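Long-range contact in catechol 2,3-dioxygenase (Pseudomonas sp. KL28, PDB 3HPY), which probably catalyses the iron-dependent extradiol cleavage of catechol by molecular oxygen, giving 2-hydroxy-6-oxohexa-2,4-dienoate: residues 44-56 / 122-134. Sequence-based numbering, arbitrary orientation.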
loop_
_atom_site.group_PDB
_atom_site.type_symbol
_atom_site.label_atom_id
_atom_site.label_comp_id
_atom_site.label_asym_id
_atom_site.label_seq_id
_atom_site.Cartn_x
_atom_site.Cartn_y
_atom_site.Cartn_z
ATOM N N TYR C 44 -25.734 -3.719 20.514
ATOM C CA TYR C 44 -25.516 -4.025 19.104
ATOM C C TYR C 44 -24.508 -3.106 18.416
ATOM O O TYR C 44 -24.464 -1.896 18.666
ATOM C CB TYR C 44 -26.846 -3.968 18.339
ATOM C CG TYR C 44 -27.972 -4.825 18.903
ATOM C CD1 TYR C 44 -28.533 -4.546 20.153
ATOM C CD2 TYR C 44 -28.502 -5.891 18.170
ATOM C CE1 TYR C 44 -29.590 -5.300 20.655
ATOM C CE2 TYR C 44 -29.565 -6.655 18.666
ATOM C CZ TYR C 44 -30.103 -6.353 19.908
ATOM O OH TYR C 44 -31.151 -7.099 20.402
ATOM N N PHE C 45 -23.721 -3.704 17.526
ATOM C CA PHE C 45 -22.699 -2.997 16.760
ATOM C C PHE C 45 -22.789 -3.382 15.292
ATOM O O PHE C 45 -23.404 -4.389 14.942
ATOM C CB PHE C 45 -21.295 -3.379 17.232
ATOM C CG PHE C 45 -20.976 -2.975 18.640
ATOM C CD1 PHE C 45 -21.160 -3.867 19.695
ATOM C CD2 PHE C 45 -20.416 -1.729 18.904
ATOM C CE1 PHE C 45 -20.780 -3.524 20.989
ATOM C CE2 PHE C 45 -20.035 -1.378 20.193
ATOM C CZ PHE C 45 -20.216 -2.277 21.237
ATOM N N LYS C 46 -22.152 -2.578 14.445
ATOM C CA LYS C 46 -22.085 -2.828 13.007
ATOM C C LYS C 46 -20.827 -2.149 12.457
ATOM O O LYS C 46 -20.266 -1.256 13.099
ATOM C CB LYS C 46 -23.315 -2.266 12.294
ATOM C CG LYS C 46 -23.330 -0.743 12.176
ATOM C CD LYS C 46 -24.547 -0.288 11.398
ATOM C CE LYS C 46 -24.330 -0.443 9.895
ATOM N NZ LYS C 46 -23.421 0.642 9.394
ATOM N N CYS C 47 -20.371 -2.579 11.287
ATOM C CA CYS C 47 -19.200 -1.958 10.678
ATOM C C CYS C 47 -19.719 -0.667 10.061
ATOM O O CYS C 47 -20.844 -0.634 9.560
ATOM C CB CYS C 47 -18.605 -2.882 9.617
ATOM S SG CYS C 47 -17.894 -4.406 10.309
ATOM N N TRP C 48 -18.919 0.398 10.107
ATOM C CA TRP C 48 -19.370 1.674 9.569
ATOM C C TRP C 48 -19.864 1.602 8.132
ATOM O O TRP C 48 -20.780 2.340 7.765
ATOM C CB TRP C 48 -18.272 2.739 9.666
ATOM C CG TRP C 48 -17.124 2.535 8.708
ATOM C CD1 TRP C 48 -15.977 1.820 8.935
ATOM C CD2 TRP C 48 -17.031 3.032 7.362
ATOM N NE1 TRP C 48 -15.177 1.840 7.809
ATOM C CE2 TRP C 48 -15.801 2.574 6.829
ATOM C CE3 TRP C 48 -17.870 3.810 6.553
ATOM C CZ2 TRP C 48 -15.386 2.878 5.523
ATOM C CZ3 TRP C 48 -17.451 4.117 5.238
ATOM C CH2 TRP C 48 -16.225 3.647 4.745
ATOM N N ASP C 49 -19.283 0.713 7.326
ATOM C CA ASP C 49 -19.666 0.619 5.913
ATOM C C ASP C 49 -20.859 -0.285 5.579
ATOM O O ASP C 49 -21.358 -0.236 4.458
ATOM C CB ASP C 49 -18.455 0.203 5.059
ATOM C CG ASP C 49 -18.394 0.942 3.723
ATOM O OD1 ASP C 49 -19.267 1.794 3.463
ATOM O OD2 ASP C 49 -17.465 0.681 2.925
ATOM N N GLU C 50 -21.322 -1.102 6.522
ATOM C CA GLU C 50 -22.473 -1.969 6.242
ATOM C C GLU C 50 -23.694 -1.081 6.274
ATOM O O GLU C 50 -23.597 0.066 6.693
ATOM C CB GLU C 50 -22.625 -3.061 7.301
ATOM C CG GLU C 50 -21.396 -3.920 7.464
ATOM C CD GLU C 50 -21.509 -4.892 8.627
ATOM O OE1 GLU C 50 -21.922 -4.458 9.731
ATOM O OE2 GLU C 50 -21.174 -6.082 8.436
ATOM N N ARG C 51 -24.841 -1.602 5.848
ATOM C CA ARG C 51 -26.054 -0.793 5.851
ATOM C C ARG C 51 -27.087 -1.239 6.882
ATOM O O ARG C 51 -27.913 -0.436 7.323
ATOM C CB ARG C 51 -26.682 -0.786 4.448
ATOM C CG ARG C 51 -25.696 -0.349 3.377
ATOM C CD ARG C 51 -26.372 0.068 2.091
ATOM N NE ARG C 51 -25.374 0.373 1.072
ATOM C CZ ARG C 51 -25.659 0.764 -0.164
ATOM N NH1 ARG C 51 -26.922 0.903 -0.545
ATOM N NH2 ARG C 51 -24.678 1.011 -1.016
ATOM N N ASP C 52 -27.020 -2.505 7.281
ATOM C CA ASP C 52 -27.967 -3.052 8.248
ATOM C C ASP C 52 -27.650 -2.711 9.704
ATOM O O ASP C 52 -26.490 -2.515 10.074
ATOM C CB ASP C 52 -28.093 -4.566 8.046
ATOM C CG ASP C 52 -28.917 -4.921 6.806
ATOM O OD1 ASP C 52 -29.536 -4.000 6.220
ATOM O OD2 ASP C 52 -28.959 -6.110 6.427
ATOM N N HIS C 53 -28.699 -2.641 10.523
ATOM C CA HIS C 53 -28.596 -2.276 11.938
ATOM C C HIS C 53 -27.447 -2.848 12.764
ATOM O O HIS C 53 -26.803 -2.119 13.524
ATOM C CB HIS C 53 -29.915 -2.596 12.647
ATOM C CG HIS C 53 -29.933 -2.219 14.096
ATOM N ND1 HIS C 53 -29.564 -3.090 15.100
ATOM C CD2 HIS C 53 -30.298 -1.070 14.712
ATOM C CE1 HIS C 53 -29.709 -2.497 16.270
ATOM N NE2 HIS C 53 -30.154 -1.270 16.063
ATOM N N SER C 54 -27.187 -4.140 12.622
ATOM C CA SER C 54 -26.139 -4.776 13.406
ATOM C C SER C 54 -25.552 -6.001 12.724
ATOM O O SER C 54 -26.191 -6.606 11.864
ATOM C CB SER C 54 -26.717 -5.221 14.746
ATOM O OG SER C 54 -27.645 -6.281 14.536
ATOM N N CYS C 55 -24.337 -6.363 13.140
ATOM C CA CYS C 55 -23.616 -7.534 12.639
ATOM C C CYS C 55 -22.838 -8.171 13.809
ATOM O O CYS C 55 -22.347 -9.294 13.716
ATOM C CB CYS C 55 -22.632 -7.137 11.540
ATOM S SG CYS C 55 -21.111 -6.355 12.156
ATOM N N TYR C 56 -22.736 -7.440 14.914
ATOM C CA TYR C 56 -22.024 -7.937 16.088
ATOM C C TYR C 56 -22.733 -7.472 17.356
ATOM O O TYR C 56 -22.975 -6.271 17.546
ATOM C CB TYR C 56 -20.584 -7.420 16.100
ATOM C CG TYR C 56 -19.628 -8.293 16.883
ATOM C CD1 TYR C 56 -19.095 -9.453 16.322
ATOM C CD2 TYR C 56 -19.237 -7.949 18.182
ATOM C CE1 TYR C 56 -18.187 -10.248 17.027
ATOM C CE2 TYR C 56 -18.330 -8.740 18.898
ATOM C CZ TYR C 56 -17.807 -9.884 18.308
ATOM O OH TYR C 56 -16.880 -10.644 18.988
ATOM N N ALA C 122 -34.396 -12.812 7.185
ATOM C CA ALA C 122 -34.545 -12.036 5.960
ATOM C C ALA C 122 -34.769 -10.567 6.258
ATOM O O ALA C 122 -34.690 -9.725 5.363
ATOM C CB ALA C 122 -35.708 -12.577 5.140
ATOM N N GLU C 123 -35.040 -10.249 7.516
ATOM C CA GLU C 123 -35.307 -8.866 7.866
ATOM C C GLU C 123 -34.421 -8.276 8.951
ATOM O O GLU C 123 -34.081 -8.929 9.941
ATOM C CB GLU C 123 -36.781 -8.705 8.251
ATOM C CG GLU C 123 -37.757 -8.975 7.108
ATOM C CD GLU C 123 -39.211 -8.859 7.546
ATOM O OE1 GLU C 123 -39.592 -7.783 8.055
ATOM O OE2 GLU C 123 -39.970 -9.842 7.379
ATOM N N LYS C 124 -34.049 -7.021 8.732
ATOM C CA LYS C 124 -33.218 -6.260 9.649
ATOM C C LYS C 124 -33.153 -4.843 9.107
ATOM O O LYS C 124 -32.724 -4.612 7.973
ATOM C CB LYS C 124 -31.816 -6.861 9.744
ATOM C CG LYS C 124 -30.886 -6.076 10.662
ATOM C CD LYS C 124 -29.563 -6.800 10.903
ATOM C CE LYS C 124 -29.700 -7.933 11.915
ATOM N NZ LYS C 124 -28.366 -8.511 12.256
ATOM N N THR C 125 -33.589 -3.898 9.925
ATOM C CA THR C 125 -33.620 -2.495 9.545
ATOM C C THR C 125 -32.333 -1.975 8.914
ATOM O O THR C 125 -31.236 -2.240 9.404
ATOM C CB THR C 125 -33.963 -1.618 10.765
ATOM O OG1 THR C 125 -35.204 -2.057 11.329
ATOM C CG2 THR C 125 -34.087 -0.158 10.360
ATOM N N CYS C 126 -32.491 -1.237 7.819
ATOM C CA CYS C 126 -31.378 -0.630 7.101
ATOM C C CYS C 126 -31.167 0.771 7.651
ATOM O O CYS C 126 -32.033 1.635 7.489
ATOM C CB CYS C 126 -31.691 -0.542 5.602
ATOM S SG CYS C 126 -30.540 0.516 4.658
ATOM N N VAL C 127 -30.024 0.996 8.295
ATOM C CA VAL C 127 -29.715 2.300 8.883
ATOM C C VAL C 127 -28.776 3.118 8.000
ATOM O O VAL C 127 -28.644 4.332 8.187
ATOM C CB VAL C 127 -29.058 2.146 10.277
ATOM C CG1 VAL C 127 -29.056 3.488 11.017
ATOM C CG2 VAL C 127 -29.804 1.096 11.086
ATOM N N GLY C 128 -28.135 2.455 7.036
ATOM C CA GLY C 128 -27.209 3.137 6.145
ATOM C C GLY C 128 -25.794 3.089 6.699
ATOM O O GLY C 128 -25.598 2.605 7.809
ATOM N N ASN C 129 -24.819 3.588 5.936
ATOM C CA ASN C 129 -23.415 3.587 6.358
ATOM C C ASN C 129 -22.905 4.959 6.823
ATOM O O ASN C 129 -21.702 5.226 6.786
ATOM C CB ASN C 129 -22.511 3.092 5.221
ATOM C CG ASN C 129 -22.553 3.998 4.000
ATOM O OD1 ASN C 129 -21.719 3.879 3.094
ATOM N ND2 ASN C 129 -23.524 4.901 3.962
ATOM N N GLY C 130 -23.815 5.827 7.249
ATOM C CA GLY C 130 -23.407 7.139 7.730
ATOM C C GLY C 130 -23.042 8.128 6.640
ATOM O O GLY C 130 -22.777 9.292 6.930
ATOM N N ILE C 131 -23.024 7.664 5.393
ATOM C CA ILE C 131 -22.690 8.501 4.249
ATOM C C ILE C 131 -23.941 8.800 3.437
ATOM O O ILE C 131 -24.808 7.950 3.308
ATOM C CB ILE C 131 -21.677 7.795 3.352
ATOM C CG1 ILE C 131 -20.397 7.544 4.153
ATOM C CG2 ILE C 131 -21.425 8.629 2.107
ATOM C CD1 ILE C 131 -19.337 6.791 3.408
ATOM N N SER C 132 -24.030 10.001 2.884
ATOM C CA SER C 132 -25.202 10.386 2.109
ATOM C C SER C 132 -25.593 9.401 1.013
ATOM O O SER C 132 -24.756 8.651 0.500
ATOM C CB SER C 132 -24.986 11.754 1.480
ATOM O OG SER C 132 -26.116 12.119 0.706
ATOM N N GLU C 133 -26.876 9.402 0.657
ATOM C CA GLU C 133 -27.372 8.528 -0.405
ATOM C C GLU C 133 -27.278 9.252 -1.743
ATOM O O GLU C 133 -27.579 8.680 -2.787
ATOM C CB GLU C 133 -28.826 8.108 -0.140
ATOM C CG GLU C 133 -28.980 7.174 1.059
ATOM C CD GLU C 133 -30.424 6.754 1.315
ATOM O OE1 GLU C 133 -30.647 5.899 2.196
ATOM O OE2 GLU C 133 -31.333 7.284 0.641
ATOM N N VAL C 134 -26.872 10.518 -1.711
ATOM C CA VAL C 134 -26.717 11.295 -2.933
ATOM C C VAL C 134 -25.313 11.898 -2.974
ATOM O O VAL C 134 -24.876 12.542 -2.019
ATOM C CB VAL C 134 -27.785 12.395 -3.036
ATOM C CG1 VAL C 134 -27.690 13.325 -1.841
ATOM C CG2 VAL C 134 -27.630 13.152 -4.345
#
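Trp48 turns the edge of its indole to Ile131, whose CD1 lies near the ring plane, 3.7 Å from CZ3, while CB of Asp49 sits over the centre of one ring face. Val127 CG2 packs 3.7 Å from His53 CA, off the imidazole edge and near its plane. Between these two rings the segments are joined through their backbones. Arg51 O accepts from Gly128 N (2.9 Å) in its carbonyl plane and from Val127 N (2.7 Å) almost in line with C=O; His53 N donates to Thr125 O at 2.8 Å, and Asp52 and Cys126 form a single beta bridge. Lys124, with CG anti to N (chi1 178°) and a bend at chi3, passes CB of Asp52 to bring NZ 2.9 Å from Ser54 O, above the carbonyl plane; NZ also bonds His11. Lys46, bent at chi3 and chi4, brings NZ to Cys47 O and Glu50 O, the ends of a type I turn, and weakly to Gly128 O. Asp49 salt-bridges Arg252, and Arg51 NH1 donates to Glu280 O, both of the second subunit. At this interface the connection between strands 43-46 and 56-60 of the N-terminal VOC domain meets the loop following strand 117-121 of the same sheet.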